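Long-range contacts in Exo-1,3/1,4-beta-glucanase (Pseudoalteromonas sp., PDB 3RRX), which acts as an exo-glucanase on beta-1,3- and beta-1,4-linked glucans and probably has beta-glucosidase activity, as many members of glycoside hydrolase family 3 do: residues P104-T109 / G154-F159; S406-K411 / S544-A549; Q573-G578 / T611-I616. The protein carries 1 engineered substitution. All coordinates share one frame; numbering follows the deposited sequence.

Contact 1 of 3, residues P104-T109 / G154-F159; sequences PTVWGT and GIEWSF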
ATOM      1  N   PRO A 104     -16.106  -7.665  22.431  1.00 16.67           N
ATOM      2  CA  PRO A 104     -15.246  -6.515  22.133  1.00 18.09           C
ATOM      3  C   PRO A 104     -15.181  -6.246  20.629  1.00 17.67           C
ATOM      4  O   PRO A 104     -15.069  -7.193  19.850  1.00 19.60           O
ATOM      5  CB  PRO A 104     -13.867  -6.971  22.629  1.00 20.69           C
ATOM      6  CG  PRO A 104     -14.154  -8.074  23.620  1.00 19.88           C
ATOM      7  CD  PRO A 104     -15.366  -8.769  23.067  1.00 17.58           C
ATOM      8  N   THR A 105     -15.261  -4.977  20.242  1.00 16.05           N
ATOM      9  CA  THR A 105     -15.094  -4.571  18.846  1.00 14.65           C
ATOM     10  C   THR A 105     -13.602  -4.380  18.576  1.00 19.03           C
ATOM     11  O   THR A 105     -12.784  -4.470  19.498  1.00 16.98           O
ATOM     12  CB  THR A 105     -15.875  -3.257  18.564  1.00 14.63           C
ATOM     13  OG1 THR A 105     -15.890  -2.970  17.160  1.00 15.21           O
ATOM     14  CG2 THR A 105     -15.258  -2.069  19.325  1.00 15.94           C
ATOM     15  N   VAL A 106     -13.240  -4.151  17.315  1.00 17.34           N
ATOM     16  CA  VAL A 106     -11.867  -3.795  16.962  1.00 14.45           C
ATOM     17  C   VAL A 106     -11.872  -2.674  15.944  1.00 15.98           C
ATOM     18  O   VAL A 106     -12.807  -2.530  15.150  1.00 14.36           O
ATOM     19  CB  VAL A 106     -11.061  -4.973  16.342  1.00 14.93           C
ATOM     20  CG1 VAL A 106     -10.774  -6.050  17.374  1.00 16.83           C
ATOM     21  CG2 VAL A 106     -11.781  -5.536  15.107  1.00 16.48           C
ATOM     22  N   TRP A 107     -10.793  -1.903  15.961  1.00 13.52           N
ATOM     23  CA  TRP A 107     -10.601  -0.781  15.074  1.00 12.64           C
ATOM     24  C   TRP A 107      -9.686  -1.259  13.943  1.00 12.86           C
ATOM     25  O   TRP A 107      -8.676  -1.915  14.195  1.00 12.27           O
ATOM     26  CB  TRP A 107      -9.904   0.334  15.868  1.00 15.21           C
ATOM     27  CG  TRP A 107     -10.071   1.706  15.325  1.00 17.61           C
ATOM     28  CD1 TRP A 107     -10.646   2.065  14.143  1.00 16.88           C
ATOM     29  CD2 TRP A 107      -9.667   2.926  15.963  1.00 15.44           C
ATOM     30  NE1 TRP A 107     -10.619   3.438  14.004  1.00 19.03           N
ATOM     31  CE2 TRP A 107     -10.034   3.985  15.114  1.00 17.26           C
ATOM     32  CE3 TRP A 107      -9.042   3.220  17.174  1.00 16.22           C
ATOM     33  CZ2 TRP A 107      -9.782   5.317  15.433  1.00 21.40           C
ATOM     34  CZ3 TRP A 107      -8.798   4.542  17.492  1.00 15.99           C
ATOM     35  CH2 TRP A 107      -9.168   5.573  16.625  1.00 17.87           C
ATOM     36  N   GLY A 108     -10.026  -0.923  12.708  1.00 12.25           N
ATOM     37  CA  GLY A 108      -9.183  -1.272  11.571  1.00 13.17           C
ATOM     38  C   GLY A 108      -8.733  -0.076  10.749  1.00 12.46           C
ATOM     39  O   GLY A 108      -9.347   0.988  10.779  1.00 12.82           O
ATOM     40  N   THR A 109      -7.655  -0.252   9.995  1.00 12.53           N
ATOM     41  CA  THR A 109      -7.108   0.837   9.214  1.00 12.10           C
ATOM     42  C   THR A 109      -6.356   0.304   7.991  1.00 13.73           C
ATOM     43  O   THR A 109      -5.795  -0.784   8.018  1.00 14.13           O
ATOM     44  CB  THR A 109      -6.141   1.700  10.079  1.00 14.83           C
ATOM     45  OG1 THR A 109      -5.868   2.942   9.428  1.00 14.08           O
ATOM     46  CG2 THR A 109      -4.833   0.955  10.325  1.00 12.68           C
ATOM     47  N   GLY A 154      -3.739   2.663  18.915  1.00 11.52           N
ATOM     48  CA  GLY A 154      -4.822   1.915  19.538  1.00 10.53           C
ATOM     49  C   GLY A 154      -5.609   1.072  18.542  1.00 15.84           C
ATOM     50  O   GLY A 154      -6.752   0.691  18.799  1.00 14.61           O
ATOM     51  N   ILE A 155      -4.996   0.776  17.402  1.00 13.91           N
ATOM     52  CA  ILE A 155      -5.670   0.042  16.325  1.00 12.10           C
ATOM     53  C   ILE A 155      -5.156  -1.399  16.235  1.00 12.13           C
ATOM     54  O   ILE A 155      -3.949  -1.631  16.302  1.00 12.47           O
ATOM     55  CB  ILE A 155      -5.495   0.799  14.981  1.00 13.97           C
ATOM     56  CG1 ILE A 155      -6.275   2.113  15.029  1.00 12.62           C
ATOM     57  CG2 ILE A 155      -5.935  -0.054  13.781  1.00 10.88           C
ATOM     58  CD1 ILE A 155      -5.909   3.080  13.903  1.00 13.20           C
ATOM     59  N   GLU A 156      -6.072  -2.359  16.105  1.00 13.19           N
ATOM     60  CA  GLU A 156      -5.727  -3.786  16.186  1.00 12.80           C
ATOM     61  C   GLU A 156      -5.541  -4.455  14.834  1.00 13.51           C
ATOM     62  O   GLU A 156      -4.968  -5.548  14.744  1.00 11.70           O
ATOM     63  CB  GLU A 156      -6.826  -4.570  16.926  1.00 14.38           C
ATOM     64  CG  GLU A 156      -7.065  -4.135  18.361  1.00 15.18           C
ATOM     65  CD  GLU A 156      -8.205  -3.152  18.503  1.00 17.72           C
ATOM     66  OE1 GLU A 156      -8.638  -2.579  17.485  1.00 15.89           O
ATOM     67  OE2 GLU A 156      -8.672  -2.958  19.648  1.00 16.88           O
ATOM     68  N   TRP A 157      -6.051  -3.808  13.796  1.00 13.93           N
ATOM     69  CA  TRP A 157      -6.258  -4.458  12.503  1.00 13.58           C
ATOM     70  C   TRP A 157      -5.803  -3.524  11.380  1.00 11.95           C
ATOM     71  O   TRP A 157      -6.275  -2.391  11.270  1.00 14.61           O
ATOM     72  CB  TRP A 157      -7.745  -4.854  12.386  1.00 13.29           C
ATOM     73  CG  TRP A 157      -8.212  -5.425  11.058  1.00 12.03           C
ATOM     74  CD1 TRP A 157      -7.441  -5.941  10.052  1.00 11.45           C
ATOM     75  CD2 TRP A 157      -9.572  -5.513  10.608  1.00 12.62           C
ATOM     76  NE1 TRP A 157      -8.245  -6.366   9.008  1.00 12.53           N
ATOM     77  CE2 TRP A 157      -9.555  -6.101   9.325  1.00 14.97           C
ATOM     78  CE3 TRP A 157     -10.804  -5.149  11.170  1.00 10.86           C
ATOM     79  CZ2 TRP A 157     -10.725  -6.329   8.592  1.00 10.98           C
ATOM     80  CZ3 TRP A 157     -11.961  -5.384  10.448  1.00 13.44           C
ATOM     81  CH2 TRP A 157     -11.913  -5.961   9.168  1.00 12.20           C
ATOM     82  N   SER A 158      -4.860  -3.985  10.563  1.00 12.42           N
ATOM     83  CA  SER A 158      -4.330  -3.157   9.477  1.00 11.72           C
ATOM     84  C   SER A 158      -4.422  -3.866   8.132  1.00 14.66           C
ATOM     85  O   SER A 158      -4.204  -5.075   8.050  1.00 14.77           O
ATOM     86  CB  SER A 158      -2.877  -2.778   9.765  1.00 16.17           C
ATOM     87  OG  SER A 158      -2.096  -3.934  10.019  1.00 17.75           O
ATOM     88  N   PHE A 159      -4.734  -3.117   7.076  1.00 11.36           N
ATOM     89  CA  PHE A 159      -4.855  -3.718   5.747  1.00 13.52           C
ATOM     90  C   PHE A 159      -3.505  -3.647   5.031  1.00 15.25           C
ATOM     91  O   PHE A 159      -3.070  -2.578   4.619  1.00 15.99           O
ATOM     92  CB  PHE A 159      -5.933  -3.022   4.894  1.00 12.83           C
ATOM     93  CG  PHE A 159      -7.227  -2.753   5.616  1.00 15.22           C
ATOM     94  CD1 PHE A 159      -8.032  -1.688   5.233  1.00 15.61           C
ATOM     95  CD2 PHE A 159      -7.646  -3.557   6.675  1.00 14.05           C
ATOM     96  CE1 PHE A 159      -9.230  -1.419   5.893  1.00 15.88           C
ATOM     97  CE2 PHE A 159      -8.837  -3.292   7.349  1.00 16.01           C
ATOM     98  CZ  PHE A 159      -9.636  -2.225   6.957  1.00 16.61           C
TER
HETATM   99  O   HOH W   1     -10.449  -4.437  20.981  1.00 20.82           O
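Ile155 lies obliquely across the indole of Trp107 just before strand 157-162 pairs in parallel with strand 106-110, in a beta-alpha-beta unit of the (beta/alpha)8 barrel. Its CG1 sits over one ring face, 4.0 Å from the centroid of the Trp107 five-membered ring, in a CH-pi contact. Trp107 is turned into this place by a chi1 of -158°, which sets CG anti to the backbone N. The second branch of Ile155 is used as well: CG2 rests 3.3 Å from Trp107 O and also touches Thr109 CG2, so a beta-branched residue fits well here.

Glu156 bends at its second torsion and brings its carboxylate back to the first strand. There OE1 accepts from Trp107 N at 2.7 Å in a nearly straight bond. The donor comes in on the syn side, but 24° out of the carboxylate plane. The backbone of Glu156 answers with its own N, which donates to Trp107 O at 3.3 Å. Buried as it is, the carboxylate has further partners: OE2 forms a salt bridge with Arg372 and receives a water that also donates to Thr105 O.

The indole of Trp157 leans against Val106 CG2 and hydrogen-bonds through NE1 to Thr213. Glycine suits position 108, because a CB there would crowd Trp157 CE3. Thr109 N donates to Trp157 O at 2.8 Å. The carbonyl of the same residue, Thr109 O, accepts from Phe159 N at 2.7 Å and also stands 3.4 Å above the plane of the Phe159 ring, offset toward its rim.

Contact 2 of 3, residues S406-K411 / S544-A549; sequences SILPIK and SDAFVA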
ATOM      1  N   SER A 406      29.949   7.796 -16.276  1.00 20.94           N
ATOM      2  CA  SER A 406      30.029   7.640 -14.824  1.00 21.65           C
ATOM      3  C   SER A 406      29.941   8.964 -14.076  1.00 21.32           C
ATOM      4  O   SER A 406      30.740   9.241 -13.175  1.00 23.15           O
ATOM      5  CB  SER A 406      31.317   6.909 -14.437  1.00 22.83           C
ATOM      6  OG  SER A 406      31.362   5.631 -15.040  1.00 31.03           O
ATOM      7  N   ILE A 407      28.970   9.790 -14.437  1.00 19.67           N
ATOM      8  CA  ILE A 407      28.815  11.071 -13.758  1.00 17.30           C
ATOM      9  C   ILE A 407      28.432  10.863 -12.282  1.00 19.47           C
ATOM     10  O   ILE A 407      28.835  11.634 -11.409  1.00 17.15           O
ATOM     11  CB  ILE A 407      27.808  11.983 -14.499  1.00 17.91           C
ATOM     12  CG1 ILE A 407      27.703  13.345 -13.811  1.00 22.49           C
ATOM     13  CG2 ILE A 407      26.449  11.303 -14.635  1.00 19.46           C
ATOM     14  CD1 ILE A 407      26.780  14.304 -14.523  1.00 25.01           C
ATOM     15  N   LEU A 408      27.673   9.806 -12.004  1.00 18.32           N
ATOM     16  CA  LEU A 408      27.410   9.387 -10.625  1.00 17.65           C
ATOM     17  C   LEU A 408      28.447   8.353 -10.206  1.00 17.25           C
ATOM     18  O   LEU A 408      28.867   7.534 -11.023  1.00 19.58           O
ATOM     19  CB  LEU A 408      26.010   8.763 -10.510  1.00 12.60           C
ATOM     20  CG  LEU A 408      24.816   9.713 -10.625  1.00 16.77           C
ATOM     21  CD1 LEU A 408      23.502   8.927 -10.614  1.00 14.39           C
ATOM     22  CD2 LEU A 408      24.848  10.756  -9.484  1.00 14.24           C
ATOM     23  N   PRO A 409      28.850   8.359  -8.926  1.00 19.88           N
ATOM     24  CA  PRO A 409      28.391   9.268  -7.870  1.00 17.11           C
ATOM     25  C   PRO A 409      29.084  10.622  -7.934  1.00 20.75           C
ATOM     26  O   PRO A 409      30.207  10.744  -8.427  1.00 18.88           O
ATOM     27  CB  PRO A 409      28.793   8.536  -6.587  1.00 20.65           C
ATOM     28  CG  PRO A 409      30.018   7.762  -6.974  1.00 20.38           C
ATOM     29  CD  PRO A 409      29.786   7.340  -8.411  1.00 17.49           C
ATOM     30  N   ILE A 410      28.398  11.640  -7.437  1.00 19.80           N
ATOM     31  CA  ILE A 410      28.901  13.002  -7.478  1.00 17.80           C
ATOM     32  C   ILE A 410      29.707  13.300  -6.225  1.00 19.86           C
ATOM     33  O   ILE A 410      29.264  12.998  -5.119  1.00 17.29           O
ATOM     34  CB  ILE A 410      27.735  14.000  -7.543  1.00 17.10           C
ATOM     35  CG1 ILE A 410      26.986  13.854  -8.864  1.00 16.56           C
ATOM     36  CG2 ILE A 410      28.234  15.438  -7.333  1.00 18.54           C
ATOM     37  CD1 ILE A 410      25.564  14.367  -8.806  1.00 18.23           C
ATOM     38  N   LYS A 411      30.886  13.893  -6.395  1.00 19.06           N
ATOM     39  CA  LYS A 411      31.676  14.352  -5.251  1.00 21.78           C
ATOM     40  C   LYS A 411      30.855  15.270  -4.349  1.00 17.75           C
ATOM     41  O   LYS A 411      30.335  16.283  -4.803  1.00 19.69           O
ATOM     42  CB  LYS A 411      32.922  15.106  -5.726  1.00 26.65           C
ATOM     43  CG  LYS A 411      33.977  14.232  -6.375  1.00 33.41           C
ATOM     44  CD  LYS A 411      34.626  13.309  -5.358  1.00 39.77           C
ATOM     45  CE  LYS A 411      35.741  12.479  -5.991  1.00 48.51           C
ATOM     46  NZ  LYS A 411      36.917  13.315  -6.381  1.00 56.36           N
ATOM     47  N   SER A 544      19.408  13.917 -20.320  1.00 15.36           N
ATOM     48  CA  SER A 544      20.035  13.606 -19.039  1.00 15.55           C
ATOM     49  C   SER A 544      21.338  12.852 -19.253  1.00 18.16           C
ATOM     50  O   SER A 544      21.403  11.965 -20.104  1.00 17.60           O
ATOM     51  CB  SER A 544      19.107  12.725 -18.186  1.00 15.10           C
ATOM     52  OG  SER A 544      17.827  13.313 -17.988  1.00 13.43           O
ATOM     53  N   ASP A 545      22.363  13.189 -18.471  1.00 14.35           N
ATOM     54  CA  ASP A 545      23.597  12.400 -18.440  1.00 14.24           C
ATOM     55  C   ASP A 545      23.427  11.146 -17.587  1.00 14.85           C
ATOM     56  O   ASP A 545      23.924  10.067 -17.925  1.00 14.63           O
ATOM     57  CB  ASP A 545      24.751  13.256 -17.912  1.00 14.65           C
ATOM     58  CG  ASP A 545      25.043  14.425 -18.820  1.00 23.53           C
ATOM     59  OD1 ASP A 545      24.554  15.541 -18.552  1.00 20.48           O
ATOM     60  OD2 ASP A 545      25.727  14.208 -19.837  1.00 30.66           O
ATOM     61  N   ALA A 546      22.717  11.300 -16.472  1.00 14.02           N
ATOM     62  CA  ALA A 546      22.296  10.163 -15.655  1.00 12.49           C
ATOM     63  C   ALA A 546      20.802  10.262 -15.358  1.00 13.54           C
ATOM     64  O   ALA A 546      20.234  11.354 -15.350  1.00 12.42           O
ATOM     65  CB  ALA A 546      23.092  10.103 -14.357  1.00 11.70           C
ATOM     66  N   PHE A 547      20.162   9.118 -15.125  1.00 12.60           N
ATOM     67  CA  PHE A 547      18.725   9.096 -14.894  1.00 12.70           C
ATOM     68  C   PHE A 547      18.417   7.993 -13.894  1.00 12.57           C
ATOM     69  O   PHE A 547      18.773   6.826 -14.115  1.00 11.45           O
ATOM     70  CB  PHE A 547      18.006   8.851 -16.220  1.00 11.40           C
ATOM     71  CG  PHE A 547      16.500   9.035 -16.170  1.00 13.28           C
ATOM     72  CD1 PHE A 547      15.909  10.163 -16.732  1.00 14.18           C
ATOM     73  CD2 PHE A 547      15.678   8.060 -15.610  1.00 12.25           C
ATOM     74  CE1 PHE A 547      14.527  10.319 -16.720  1.00 12.63           C
ATOM     75  CE2 PHE A 547      14.292   8.211 -15.591  1.00 14.03           C
ATOM     76  CZ  PHE A 547      13.716   9.345 -16.149  1.00 10.72           C
ATOM     77  N   VAL A 548      17.767   8.369 -12.792  1.00 10.71           N
ATOM     78  CA  VAL A 548      17.437   7.437 -11.716  1.00 12.25           C
ATOM     79  C   VAL A 548      15.927   7.304 -11.540  1.00 13.53           C
ATOM     80  O   VAL A 548      15.230   8.303 -11.365  1.00 12.40           O
ATOM     81  CB  VAL A 548      18.044   7.904 -10.363  1.00 13.38           C
ATOM     82  CG1 VAL A 548      17.645   6.953  -9.232  1.00 12.39           C
ATOM     83  CG2 VAL A 548      19.566   8.018 -10.468  1.00 11.87           C
ATOM     84  N   ALA A 549      15.422   6.072 -11.593  1.00  9.69           N
ATOM     85  CA  ALA A 549      14.034   5.821 -11.240  1.00 11.26           C
ATOM     86  C   ALA A 549      13.970   5.676  -9.726  1.00 11.61           C
ATOM     87  O   ALA A 549      14.462   4.691  -9.173  1.00 11.46           O
ATOM     88  CB  ALA A 549      13.516   4.558 -11.924  1.00 10.53           C
TER
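Asp545 OD1 accepts from the backbone N of Val525, which ties the start of strand 546-551 to its parallel neighbour 525-530 and leaves the CB of Asp545 to face the loop 406-411. The strand belongs to the mixed sheet of the family 3 C-terminal alpha/beta domain, and the contact is the packing of that loop against one sheet face, made by Ala546 and Val548, while Phe547 points away.

Ile407 reaches over with both branches. A chi1 of -177° extends CG1 so that CD1 touches Asp545 CB at 4.1 Å, the two side chains crossing at about a right angle. Its CG2 meets Ala546 CB at 3.6 Å. Alanine suits this point, since Leu408 converges on the same small methyl. Val482 and Val526 of the sheet also border Ile407, which keeps its surroundings apolar. The loop backbone is anchored by Leu408 N, which donates to Asn403 OD1, and bends sharply at the cis peptide bond before Pro409. Leu408 CD1 is shared between two residues of the strand, 3.9 Å from Ala546 CB and 4.0 Å from Val548 CG2.

Contact 3 of 3, residues Q573-G578 / T611-I616; sequences QFDFTG and TYQDNI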
ATOM      1  N   GLN A 573      29.772   5.753  -1.080  1.00 23.90           N
ATOM      2  CA  GLN A 573      29.237   5.333   0.214  1.00 20.20           C
ATOM      3  C   GLN A 573      28.224   4.192   0.092  1.00 21.66           C
ATOM      4  O   GLN A 573      28.293   3.217   0.839  1.00 24.49           O
ATOM      5  CB  GLN A 573      28.683   6.513   1.020  1.00 25.21           C
ATOM      6  CG  GLN A 573      27.887   7.518   0.226  1.00 26.79           C
ATOM      7  CD  GLN A 573      27.289   8.620   1.101  1.00 26.85           C
ATOM      8  OE1 GLN A 573      27.365   8.571   2.332  1.00 28.11           O
ATOM      9  NE2 GLN A 573      26.686   9.613   0.463  1.00 21.08           N
ATOM     10  N   PHE A 574      27.292   4.312  -0.850  1.00 19.66           N
ATOM     11  CA  PHE A 574      26.381   3.217  -1.183  1.00 18.39           C
ATOM     12  C   PHE A 574      26.285   3.100  -2.699  1.00 19.99           C
ATOM     13  O   PHE A 574      26.181   4.107  -3.392  1.00 22.40           O
ATOM     14  CB  PHE A 574      24.987   3.483  -0.618  1.00 20.92           C
ATOM     15  CG  PHE A 574      24.910   3.432   0.881  1.00 18.32           C
ATOM     16  CD1 PHE A 574      24.628   2.238   1.530  1.00 21.17           C
ATOM     17  CD2 PHE A 574      25.099   4.576   1.639  1.00 21.91           C
ATOM     18  CE1 PHE A 574      24.547   2.184   2.913  1.00 21.39           C
ATOM     19  CE2 PHE A 574      25.012   4.532   3.024  1.00 22.75           C
ATOM     20  CZ  PHE A 574      24.740   3.333   3.659  1.00 21.90           C
ATOM     21  N   ASP A 575      26.315   1.879  -3.223  1.00 19.03           N
ATOM     22  CA  ASP A 575      26.136   1.678  -4.658  1.00 19.40           C
ATOM     23  C   ASP A 575      24.648   1.406  -4.887  1.00 21.15           C
ATOM     24  O   ASP A 575      23.922   1.127  -3.938  1.00 18.39           O
ATOM     25  CB  ASP A 575      26.989   0.486  -5.122  1.00 23.03           C
ATOM     26  CG  ASP A 575      27.241   0.470  -6.641  1.00 24.64           C
ATOM     27  OD1 ASP A 575      26.548   1.180  -7.400  1.00 20.23           O
ATOM     28  OD2 ASP A 575      28.139  -0.284  -7.078  1.00 25.10           O
ATOM     29  N   PHE A 576      24.190   1.507  -6.130  1.00 16.69           N
ATOM     30  CA  PHE A 576      22.843   1.068  -6.486  1.00 17.93           C
ATOM     31  C   PHE A 576      22.739  -0.443  -6.352  1.00 22.25           C
ATOM     32  O   PHE A 576      23.691  -1.162  -6.659  1.00 19.64           O
ATOM     33  CB  PHE A 576      22.511   1.468  -7.924  1.00 14.62           C
ATOM     34  CG  PHE A 576      22.238   2.935  -8.095  1.00 15.97           C
ATOM     35  CD1 PHE A 576      20.940   3.428  -8.004  1.00 13.54           C
ATOM     36  CD2 PHE A 576      23.278   3.827  -8.329  1.00 13.90           C
ATOM     37  CE1 PHE A 576      20.691   4.792  -8.157  1.00 11.98           C
ATOM     38  CE2 PHE A 576      23.036   5.174  -8.491  1.00 12.61           C
ATOM     39  CZ  PHE A 576      21.741   5.660  -8.403  1.00 12.66           C
ATOM     40  N   THR A 577      21.582  -0.921  -5.899  1.00 18.08           N
ATOM     41  CA  THR A 577      21.324  -2.355  -5.808  1.00 19.03           C
ATOM     42  C   THR A 577      19.984  -2.735  -6.438  1.00 21.35           C
ATOM     43  O   THR A 577      19.769  -3.892  -6.783  1.00 18.39           O
ATOM     44  CB  THR A 577      21.354  -2.850  -4.338  1.00 23.27           C
ATOM     45  OG1 THR A 577      20.492  -2.034  -3.540  1.00 19.29           O
ATOM     46  CG2 THR A 577      22.770  -2.774  -3.766  1.00 24.01           C
ATOM     47  N   GLY A 578      19.088  -1.762  -6.592  1.00 15.69           N
ATOM     48  CA  GLY A 578      17.758  -2.029  -7.109  1.00 13.91           C
ATOM     49  C   GLY A 578      17.758  -2.484  -8.564  1.00 18.58           C
ATOM     50  O   GLY A 578      18.661  -2.137  -9.331  1.00 15.49           O
ATOM     51  N   THR A 611      24.900  -0.369 -11.969  1.00 18.10           N
ATOM     52  CA  THR A 611      25.579  -0.032 -10.723  1.00 17.62           C
ATOM     53  C   THR A 611      26.840   0.742 -11.067  1.00 20.68           C
ATOM     54  O   THR A 611      27.209   0.867 -12.233  1.00 17.99           O
ATOM     55  CB  THR A 611      26.002  -1.274  -9.922  1.00 24.16           C
ATOM     56  OG1 THR A 611      27.101  -1.914 -10.583  1.00 21.04           O
ATOM     57  CG2 THR A 611      24.838  -2.261  -9.767  1.00 20.72           C
ATOM     58  N   TYR A 612      27.510   1.251 -10.042  1.00 20.43           N
ATOM     59  CA  TYR A 612      28.743   1.995 -10.246  1.00 21.49           C
ATOM     60  C   TYR A 612      29.869   1.107 -10.786  1.00 24.19           C
ATOM     61  O   TYR A 612      30.870   1.609 -11.287  1.00 26.63           O
ATOM     62  CB  TYR A 612      29.159   2.675  -8.944  1.00 20.64           C
ATOM     63  CG  TYR A 612      28.209   3.773  -8.502  1.00 18.53           C
ATOM     64  CD1 TYR A 612      27.460   4.485  -9.430  1.00 16.65           C
ATOM     65  CD2 TYR A 612      28.067   4.095  -7.158  1.00 19.85           C
ATOM     66  CE1 TYR A 612      26.594   5.499  -9.030  1.00 15.81           C
ATOM     67  CE2 TYR A 612      27.205   5.104  -6.748  1.00 16.63           C
ATOM     68  CZ  TYR A 612      26.480   5.808  -7.687  1.00 17.03           C
ATOM     69  OH  TYR A 612      25.629   6.820  -7.275  1.00 15.86           O
ATOM     70  N   GLN A 613      29.698  -0.208 -10.696  1.00 21.65           N
ATOM     71  CA  GLN A 613      30.687  -1.131 -11.255  1.00 27.01           C
ATOM     72  C   GLN A 613      30.572  -1.259 -12.774  1.00 28.91           C
ATOM     73  O   GLN A 613      31.496  -1.739 -13.429  1.00 33.53           O
ATOM     74  CB  GLN A 613      30.585  -2.510 -10.596  1.00 30.99           C
ATOM     75  CG  GLN A 613      30.988  -2.517  -9.133  1.00 36.76           C
ATOM     76  CD  GLN A 613      32.401  -2.006  -8.928  1.00 47.07           C
ATOM     77  OE1 GLN A 613      32.632  -1.078  -8.153  1.00 49.74           O
ATOM     78  NE2 GLN A 613      33.357  -2.610  -9.627  1.00 46.82           N
ATOM     79  N   ASP A 614      29.440  -0.840 -13.335  1.00 26.81           N
ATOM     80  CA  ASP A 614      29.260  -0.873 -14.787  1.00 27.03           C
ATOM     81  C   ASP A 614      29.903   0.326 -15.467  1.00 32.05           C
ATOM     82  O   ASP A 614      30.005   1.404 -14.885  1.00 26.54           O
ATOM     83  CB  ASP A 614      27.774  -0.917 -15.148  1.00 25.11           C
ATOM     84  CG  ASP A 614      27.093  -2.147 -14.619  1.00 32.59           C
ATOM     85  OD1 ASP A 614      27.671  -3.250 -14.752  1.00 30.09           O
ATOM     86  OD2 ASP A 614      25.990  -2.013 -14.053  1.00 29.55           O
ATOM     87  N   ASN A 615      30.335   0.138 -16.708  1.00 31.47           N
ATOM     88  CA  ASN A 615      30.783   1.254 -17.528  1.00 34.12           C
ATOM     89  C   ASN A 615      30.036   1.234 -18.849  1.00 36.18           C
ATOM     90  O   ASN A 615      30.622   1.074 -19.917  1.00 38.82           O
ATOM     91  CB  ASN A 615      32.296   1.220 -17.737  1.00 38.18           C
ATOM     92  CG  ASN A 615      33.057   1.319 -16.428  1.00 43.30           C
ATOM     93  OD1 ASN A 615      33.219   2.407 -15.872  1.00 43.56           O
ATOM     94  ND2 ASN A 615      33.510   0.177 -15.917  1.00 44.14           N
ATOM     95  N   ILE A 616      28.723   1.390 -18.745  1.00 33.98           N
ATOM     96  CA  ILE A 616      27.823   1.316 -19.883  1.00 33.96           C
ATOM     97  C   ILE A 616      27.273   2.704 -20.177  1.00 37.14           C
ATOM     98  O   ILE A 616      26.876   3.424 -19.262  1.00 33.84           O
ATOM     99  CB  ILE A 616      26.665   0.353 -19.580  1.00 35.85           C
ATOM    100  CG1 ILE A 616      27.204  -1.066 -19.376  1.00 40.78           C
ATOM    101  CG2 ILE A 616      25.630   0.378 -20.696  1.00 39.18           C
ATOM    102  CD1 ILE A 616      26.152  -2.083 -18.995  1.00 38.20           C
TER
HETATM  103  O   HOH W   2      30.644   0.043  -6.395  1.00 37.21           O
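Thr611 opens a type I beta turn that ends at Asp614, and its CA passes 5.2 Å from the CA of Phe576 as two irregular segments come together beside the six-stranded mixed sheet. The turn is braced by its own side chains: Thr611 OG1 accepts from Gln613 N in an ST turn, and Asp614 OD2 accepts from Thr611 N.

Asp575 spans the gap between the segments. A chi1 of -161° swings its carboxylate out from the chain to the turn, where OD1 receives Tyr612 N at 2.8 Å. This bond is almost straight, 171°, and uses the syn lone pair. The same oxygen accepts a weak bond from Phe576 N, 2.7 Å away, so an aspartate here joins both segments through one atom. Its carboxylate lies nearly parallel to the Tyr612 ring plane, with OD1 3.3 Å from Tyr612 CG. Asp575 OD2 takes a water that also donates to Gln613 OE1.

Phe576 turns an edge toward the face of Tyr612, an offset edge-to-face pair with ring centroids 5.4 Å apart and planes at 85°. Nearby, Thr611 CG2 rests 3.5 Å from Phe576 O. The Tyr612 hydroxyl bonds to Val563 O, giving the ring a polar anchor at its far end. Were Tyr612 replaced by an alanine, the Phe576 edge would probably lose its aromatic face and Val563 O its hydroxyl partner.

Phe574 points away to a cation-pi contact with Arg395, which lies in helix 384-397. Phe576 packs against Val563 and Leu564 of helix 558-564 and touches Leu400 of strand 399-403, while Tyr612 also rests on Asn403 of that strand.

How the contacts relate
Contacts 2 and 3 adjoin, their centres about 10 Å apart, and pack directly on one another: Tyr612 CE1 lies 3.6 Å from the backbone carbon Leu408 C, and Phe576 CZ lies 3.8 Å from Val548 CG2. Thus the turn of contact 3 backs the loop that contact 2 sets on the sheet. Contact 1 is on the opposite side of the chain's centre, in the barrel, its nearest atoms about 23 Å from those of contact 2 and about 24 Å from those of contact 3. None of the three lies at the sodium or calcium site, although the Thr105 side chain is about 8 Å from the bound sodium. The calcium ion, held by Glu180, Leu593 and Asn594, probably helps link the barrel to the second domain.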